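Local coordinates for protein carbamate kinase (Mycoplasma penetrans, PDB 4AXS) that probably catalyses the reversible transfer of a phosphate group between carbamoyl phosphate and ADP, giving ATP and carbamate, in the arginine deiminase pathway, at residues K267-N279 with A321-A332. Sequence-based numbering, arbitrary orientation.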
ATOM      1  N   LYS A 267      26.617  -5.282  31.824  1.00 58.64           N
ATOM      2  CA  LYS A 267      26.437  -3.841  31.909  1.00 50.90           C
ATOM      3  C   LYS A 267      25.427  -3.360  30.882  1.00 53.17           C
ATOM      4  O   LYS A 267      25.349  -3.884  29.762  1.00 50.20           O
ATOM      5  CB  LYS A 267      27.768  -3.110  31.709  1.00 50.71           C
ATOM      6  CG  LYS A 267      28.712  -3.210  32.882  1.00 63.79           C
ATOM      7  CD  LYS A 267      30.041  -2.502  32.618  1.00 74.30           C
ATOM      8  CE  LYS A 267      30.976  -2.613  33.822  1.00 70.35           C
ATOM      9  NZ  LYS A 267      32.319  -2.040  33.540  1.00 79.06           N
ATOM     10  N   ALA A 268      24.659  -2.350  31.281  1.00 55.81           N
ATOM     11  CA  ALA A 268      23.693  -1.695  30.414  1.00 55.04           C
ATOM     12  C   ALA A 268      24.335  -0.493  29.736  1.00 55.25           C
ATOM     13  O   ALA A 268      24.960   0.340  30.392  1.00 57.99           O
ATOM     14  CB  ALA A 268      22.487  -1.248  31.223  1.00 52.90           C
ATOM     15  N   LEU A 269      24.177  -0.399  28.423  1.00 51.49           N
ATOM     16  CA  LEU A 269      24.702   0.744  27.688  1.00 51.88           C
ATOM     17  C   LEU A 269      23.690   1.890  27.707  1.00 51.15           C
ATOM     18  O   LEU A 269      22.514   1.692  27.421  1.00 50.97           O
ATOM     19  CB  LEU A 269      25.045   0.344  26.247  1.00 51.53           C
ATOM     20  CG  LEU A 269      25.846  -0.955  26.109  1.00 50.75           C
ATOM     21  CD1 LEU A 269      26.172  -1.254  24.649  1.00 42.84           C
ATOM     22  CD2 LEU A 269      27.112  -0.900  26.965  1.00 40.54           C
ATOM     23  N   LYS A 270      24.150   3.086  28.058  1.00 52.95           N
ATOM     24  CA  LYS A 270      23.286   4.259  28.127  1.00 51.57           C
ATOM     25  C   LYS A 270      23.594   5.156  26.941  1.00 51.95           C
ATOM     26  O   LYS A 270      22.765   5.340  26.052  1.00 52.48           O
ATOM     27  CB  LYS A 270      23.519   5.007  29.433  1.00 54.68           C
ATOM     28  CG  LYS A 270      23.673   4.084  30.640  1.00 61.32           C
ATOM     29  CD  LYS A 270      23.946   4.871  31.912  1.00 67.28           C
ATOM     30  CE  LYS A 270      23.813   3.996  33.153  1.00 69.42           C
ATOM     31  NZ  LYS A 270      23.205   4.756  34.292  1.00 69.38           N
ATOM     32  N   THR A 271      24.791   5.725  26.936  1.00 50.93           N
ATOM     33  CA  THR A 271      25.325   6.300  25.714  1.00 51.41           C
ATOM     34  C   THR A 271      26.414   5.347  25.236  1.00 53.80           C
ATOM     35  O   THR A 271      26.746   4.383  25.935  1.00 53.28           O
ATOM     36  CB  THR A 271      25.870   7.717  25.932  1.00 49.38           C
ATOM     37  OG1 THR A 271      24.864   8.513  26.567  1.00 53.96           O
ATOM     38  CG2 THR A 271      26.220   8.357  24.607  1.00 51.36           C
ATOM     39  N   VAL A 272      26.946   5.587  24.044  1.00 49.98           N
ATOM     40  CA  VAL A 272      27.966   4.717  23.483  1.00 42.47           C
ATOM     41  C   VAL A 272      28.277   5.256  22.106  1.00 44.31           C
ATOM     42  O   VAL A 272      27.569   6.125  21.605  1.00 46.52           O
ATOM     43  CB  VAL A 272      27.568   3.238  23.586  1.00 41.51           C
ATOM     44  CG1 VAL A 272      26.363   2.944  22.651  1.00 41.76           C
ATOM     45  CG2 VAL A 272      28.754   2.339  23.284  1.00 28.34           C
ATOM     46  N   ASP A 273      29.176   4.645  21.392  1.00 47.00           N
ATOM     47  CA  ASP A 273      29.607   5.130  20.088  1.00 42.56           C
ATOM     48  C   ASP A 273      30.073   3.953  19.240  1.00 43.68           C
ATOM     49  O   ASP A 273      30.176   2.809  19.707  1.00 41.47           O
ATOM     50  CB  ASP A 273      30.635   6.259  20.019  1.00 41.64           C
ATOM     51  CG  ASP A 273      31.906   5.962  20.818  1.00 43.47           C
ATOM     52  OD1 ASP A 273      32.470   4.835  20.752  1.00 40.13           O
ATOM     53  OD2 ASP A 273      32.365   6.891  21.507  1.00 46.12           O
ATOM     54  N   VAL A 274      30.382   4.276  17.989  1.00 45.81           N
ATOM     55  CA  VAL A 274      30.691   3.298  16.959  1.00 45.83           C
ATOM     56  C   VAL A 274      31.951   2.541  17.330  1.00 44.46           C
ATOM     57  O   VAL A 274      31.991   1.303  17.262  1.00 45.07           O
ATOM     58  CB  VAL A 274      30.883   4.005  15.590  1.00 49.66           C
ATOM     59  CG1 VAL A 274      30.907   3.003  14.444  1.00 42.50           C
ATOM     60  CG2 VAL A 274      29.799   5.052  15.389  1.00 44.60           C
ATOM     61  N   LYS A 275      32.975   3.295  17.726  1.00 46.63           N
ATOM     62  CA  LYS A 275      34.244   2.720  18.171  1.00 43.58           C
ATOM     63  C   LYS A 275      34.029   1.562  19.143  1.00 41.78           C
ATOM     64  O   LYS A 275      34.559   0.470  18.937  1.00 47.69           O
ATOM     65  CB  LYS A 275      35.136   3.800  18.809  1.00 44.96           C
ATOM     66  CG  LYS A 275      36.528   3.318  19.198  1.00 46.46           C
ATOM     67  CD  LYS A 275      37.302   4.364  20.019  1.00 50.26           C
ATOM     68  CE  LYS A 275      38.488   3.710  20.769  1.00 53.28           C
ATOM     69  NZ  LYS A 275      39.389   4.701  21.420  1.00 57.58           N
ATOM     70  N   ALA A 276      33.243   1.786  20.193  1.00 42.41           N
ATOM     71  CA  ALA A 276      33.009   0.733  21.193  1.00 40.68           C
ATOM     72  C   ALA A 276      32.132  -0.392  20.641  1.00 42.42           C
ATOM     73  O   ALA A 276      32.424  -1.580  20.836  1.00 38.11           O
ATOM     74  CB  ALA A 276      32.397   1.316  22.449  1.00 34.33           C
ATOM     75  N   LEU A 277      31.056  -0.013  19.948  1.00 42.96           N
ATOM     76  CA  LEU A 277      30.162  -1.004  19.354  1.00 39.11           C
ATOM     77  C   LEU A 277      30.939  -1.955  18.471  1.00 41.55           C
ATOM     78  O   LEU A 277      30.676  -3.154  18.452  1.00 42.99           O
ATOM     79  CB  LEU A 277      29.043  -0.342  18.571  1.00 41.91           C
ATOM     80  CG  LEU A 277      27.766  -0.064  19.371  1.00 43.55           C
ATOM     81  CD1 LEU A 277      27.606  -1.057  20.505  1.00 33.63           C
ATOM     82  CD2 LEU A 277      27.739   1.341  19.902  1.00 45.87           C
ATOM     83  N   ASN A 278      31.932  -1.429  17.771  1.00 41.74           N
ATOM     84  CA  ASN A 278      32.794  -2.286  16.958  1.00 48.34           C
ATOM     85  C   ASN A 278      33.545  -3.374  17.740  1.00 46.04           C
ATOM     86  O   ASN A 278      33.615  -4.526  17.307  1.00 43.33           O
ATOM     87  CB  ASN A 278      33.720  -1.442  16.069  1.00 45.73           C
ATOM     88  CG  ASN A 278      32.981  -0.874  14.853  1.00 54.77           C
ATOM     89  OD1 ASN A 278      33.025   0.327  14.580  1.00 53.39           O
ATOM     90  ND2 ASN A 278      32.266  -1.745  14.137  1.00 48.39           N
ATOM     91  N   ASN A 279      34.080  -3.013  18.902  1.00 44.74           N
ATOM     92  CA  ASN A 279      34.682  -4.001  19.789  1.00 41.46           C
ATOM     93  C   ASN A 279      33.638  -4.959  20.348  1.00 44.40           C
ATOM     94  O   ASN A 279      33.794  -6.184  20.266  1.00 45.03           O
ATOM     95  CB  ASN A 279      35.440  -3.313  20.920  1.00 39.55           C
ATOM     96  CG  ASN A 279      36.561  -2.444  20.406  1.00 44.44           C
ATOM     97  OD1 ASN A 279      37.294  -2.844  19.501  1.00 43.19           O
ATOM     98  ND2 ASN A 279      36.698  -1.241  20.970  1.00 44.09           N
ATOM     99  N   ALA A 321      12.908   7.691  26.896  1.00 66.11           N
ATOM    100  CA  ALA A 321      14.104   7.312  26.157  1.00 64.13           C
ATOM    101  C   ALA A 321      14.689   8.488  25.398  1.00 65.02           C
ATOM    102  O   ALA A 321      15.911   8.614  25.277  1.00 68.28           O
ATOM    103  CB  ALA A 321      13.795   6.174  25.207  1.00 64.77           C
ATOM    104  N   LEU A 322      13.812   9.353  24.899  1.00 64.39           N
ATOM    105  CA  LEU A 322      14.239  10.525  24.146  1.00 63.01           C
ATOM    106  C   LEU A 322      14.891  11.575  25.029  1.00 70.32           C
ATOM    107  O   LEU A 322      15.326  12.621  24.543  1.00 68.11           O
ATOM    108  CB  LEU A 322      13.056  11.128  23.405  1.00 65.53           C
ATOM    109  CG  LEU A 322      12.699  10.359  22.142  1.00 57.58           C
ATOM    110  CD1 LEU A 322      11.206  10.081  22.125  1.00 64.59           C
ATOM    111  CD2 LEU A 322      13.158  11.127  20.901  1.00 47.76           C
ATOM    112  N   LYS A 323      14.957  11.288  26.325  1.00 75.64           N
ATOM    113  CA  LYS A 323      15.589  12.190  27.277  1.00 72.44           C
ATOM    114  C   LYS A 323      16.582  11.479  28.186  1.00 74.26           C
ATOM    115  O   LYS A 323      16.671  11.775  29.380  1.00 80.56           O
ATOM    116  CB  LYS A 323      14.531  12.936  28.090  1.00 72.36           C
ATOM    117  CG  LYS A 323      13.967  14.124  27.339  1.00 77.66           C
ATOM    118  CD  LYS A 323      15.096  14.852  26.617  1.00 80.89           C
ATOM    119  CE  LYS A 323      14.616  16.090  25.879  1.00 83.28           C
ATOM    120  NZ  LYS A 323      15.775  16.802  25.266  1.00 91.05           N
ATOM    121  N   GLY A 324      17.327  10.540  27.611  1.00 72.57           N
ATOM    122  CA  GLY A 324      18.389   9.854  28.329  1.00 69.51           C
ATOM    123  C   GLY A 324      17.908   8.942  29.442  1.00 68.76           C
ATOM    124  O   GLY A 324      18.649   8.069  29.898  1.00 67.85           O
ATOM    125  N   LEU A 325      16.662   9.131  29.867  1.00 66.18           N
ATOM    126  CA  LEU A 325      16.130   8.430  31.030  1.00 63.20           C
ATOM    127  C   LEU A 325      15.950   6.931  30.809  1.00 63.38           C
ATOM    128  O   LEU A 325      15.840   6.176  31.772  1.00 65.27           O
ATOM    129  CB  LEU A 325      14.811   9.059  31.492  1.00 67.23           C
ATOM    130  CG  LEU A 325      14.798  10.581  31.692  1.00 70.57           C
ATOM    131  CD1 LEU A 325      13.634  10.990  32.593  1.00 62.07           C
ATOM    132  CD2 LEU A 325      16.126  11.082  32.259  1.00 65.77           C
ATOM    133  N   SER A 326      15.902   6.495  29.554  1.00 60.73           N
ATOM    134  CA  SER A 326      15.889   5.061  29.271  1.00 53.27           C
ATOM    135  C   SER A 326      16.550   4.748  27.933  1.00 52.03           C
ATOM    136  O   SER A 326      16.961   5.653  27.194  1.00 53.48           O
ATOM    137  CB  SER A 326      14.470   4.482  29.342  1.00 53.44           C
ATOM    138  OG  SER A 326      14.484   3.068  29.521  1.00 48.64           O
ATOM    139  N   GLY A 327      16.683   3.461  27.639  1.00 43.22           N
ATOM    140  CA  GLY A 327      17.231   3.049  26.363  1.00 51.38           C
ATOM    141  C   GLY A 327      18.691   3.410  26.139  1.00 54.81           C
ATOM    142  O   GLY A 327      19.336   4.053  26.974  1.00 50.25           O
ATOM    143  N   THR A 328      19.207   2.998  24.984  1.00 52.42           N
ATOM    144  CA  THR A 328      20.622   3.113  24.686  1.00 46.41           C
ATOM    145  C   THR A 328      20.846   4.057  23.525  1.00 48.41           C
ATOM    146  O   THR A 328      20.466   3.750  22.394  1.00 54.84           O
ATOM    147  CB  THR A 328      21.216   1.749  24.314  1.00 49.06           C
ATOM    148  OG1 THR A 328      21.138   0.852  25.439  1.00 47.69           O
ATOM    149  CG2 THR A 328      22.662   1.912  23.871  1.00 43.75           C
ATOM    150  N   LYS A 329      21.459   5.204  23.800  1.00 45.34           N
ATOM    151  CA  LYS A 329      21.758   6.176  22.755  1.00 45.59           C
ATOM    152  C   LYS A 329      23.049   5.795  22.035  1.00 46.90           C
ATOM    153  O   LYS A 329      24.036   5.423  22.674  1.00 47.79           O
ATOM    154  CB  LYS A 329      21.871   7.575  23.352  1.00 49.48           C
ATOM    155  CG  LYS A 329      21.965   8.702  22.337  1.00 50.04           C
ATOM    156  CD  LYS A 329      22.691   9.901  22.930  1.00 50.83           C
ATOM    157  CE  LYS A 329      22.148  11.225  22.396  1.00 56.14           C
ATOM    158  NZ  LYS A 329      21.210  11.891  23.361  1.00 59.30           N
ATOM    159  N   ILE A 330      23.029   5.873  20.705  1.00 44.44           N
ATOM    160  CA  ILE A 330      24.195   5.544  19.886  1.00 45.73           C
ATOM    161  C   ILE A 330      24.674   6.768  19.124  1.00 47.48           C
ATOM    162  O   ILE A 330      23.872   7.481  18.518  1.00 48.72           O
ATOM    163  CB  ILE A 330      23.898   4.397  18.887  1.00 41.04           C
ATOM    164  CG1 ILE A 330      23.855   3.055  19.619  1.00 44.73           C
ATOM    165  CG2 ILE A 330      24.954   4.348  17.799  1.00 39.72           C
ATOM    166  CD1 ILE A 330      22.992   2.009  18.963  1.00 45.13           C
ATOM    167  N   ILE A 331      25.982   7.013  19.150  1.00 44.71           N
ATOM    168  CA  ILE A 331      26.527   8.201  18.496  1.00 46.48           C
ATOM    169  C   ILE A 331      27.757   7.912  17.648  1.00 44.93           C
ATOM    170  O   ILE A 331      28.366   6.847  17.759  1.00 47.53           O
ATOM    171  CB  ILE A 331      26.861   9.310  19.510  1.00 51.15           C
ATOM    172  CG1 ILE A 331      27.841   8.792  20.562  1.00 49.95           C
ATOM    173  CG2 ILE A 331      25.588   9.833  20.178  1.00 50.91           C
ATOM    174  CD1 ILE A 331      28.627   9.883  21.233  1.00 47.69           C
ATOM    175  N   ALA A 332      28.112   8.868  16.794  1.00 44.44           N
ATOM    176  CA  ALA A 332      29.261   8.716  15.904  1.00 47.07           C
ATOM    177  C   ALA A 332      30.499   8.265  16.675  1.00 45.38           C
ATOM    178  O   ALA A 332      31.070   9.042  17.435  1.00 38.18           O
ATOM    179  CB  ALA A 332      29.546  10.024  15.167  1.00 46.73           C
TER
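K270–D273 runs parallel to T328–I331, alongside strand 328-330, the C-terminal edge strand of the mixed sheet in this amino acid kinase fold, on the side away from strand 309-313. Three backbone bonds run along the pair, which makes one beta bridge, D273 with I331. K329 N reaches K270 O at 2.6 Å, nearly in line with the C=O bond. I331 N donates to V272 O over 3.1 Å, although this oxygen is placed less surely. V274 N returns a weak bond to I331 O at 3.3 Å, completing the bridge. CA-H...O contacts from T328 to K270 O, from T271 to K329 O and from D273 to I331 O fill in the seam.

A side-chain hydroxyl adds a bond at the K270 end. T328 OG1 donates to L269 O at 2.6 Å, lying 35° out of the carbonyl plane. With OG1 beside its own backbone N (chi1 -64°), the methyl CG2 is left to meet L269 CB at 3.7 Å. V257 N donates to the same hydroxyl, so T328 ties the edge strand to the two residues, V257 and L269, that flank the antiparallel pair of strands 258-259 and 267-268.

Apolar contacts are few. V272 and I330 lie side by side and point the same way, their CG1 atoms 3.9 Å apart; I330 also rests on A310 and on A298 of helix 292-302.

Beyond the bridge, the chain turns directly into helix 274-282, with D273 as N-cap. The methyl CG2 of V274 lies against the backbone of the last two residues, 3.5 Å from A332 C. The CG of D273 is tucked between its own backbone N and carbonyl carbon (chi1 54°), bringing OD1 within 3.2 Å of A276 N for a nearly straight capping bond.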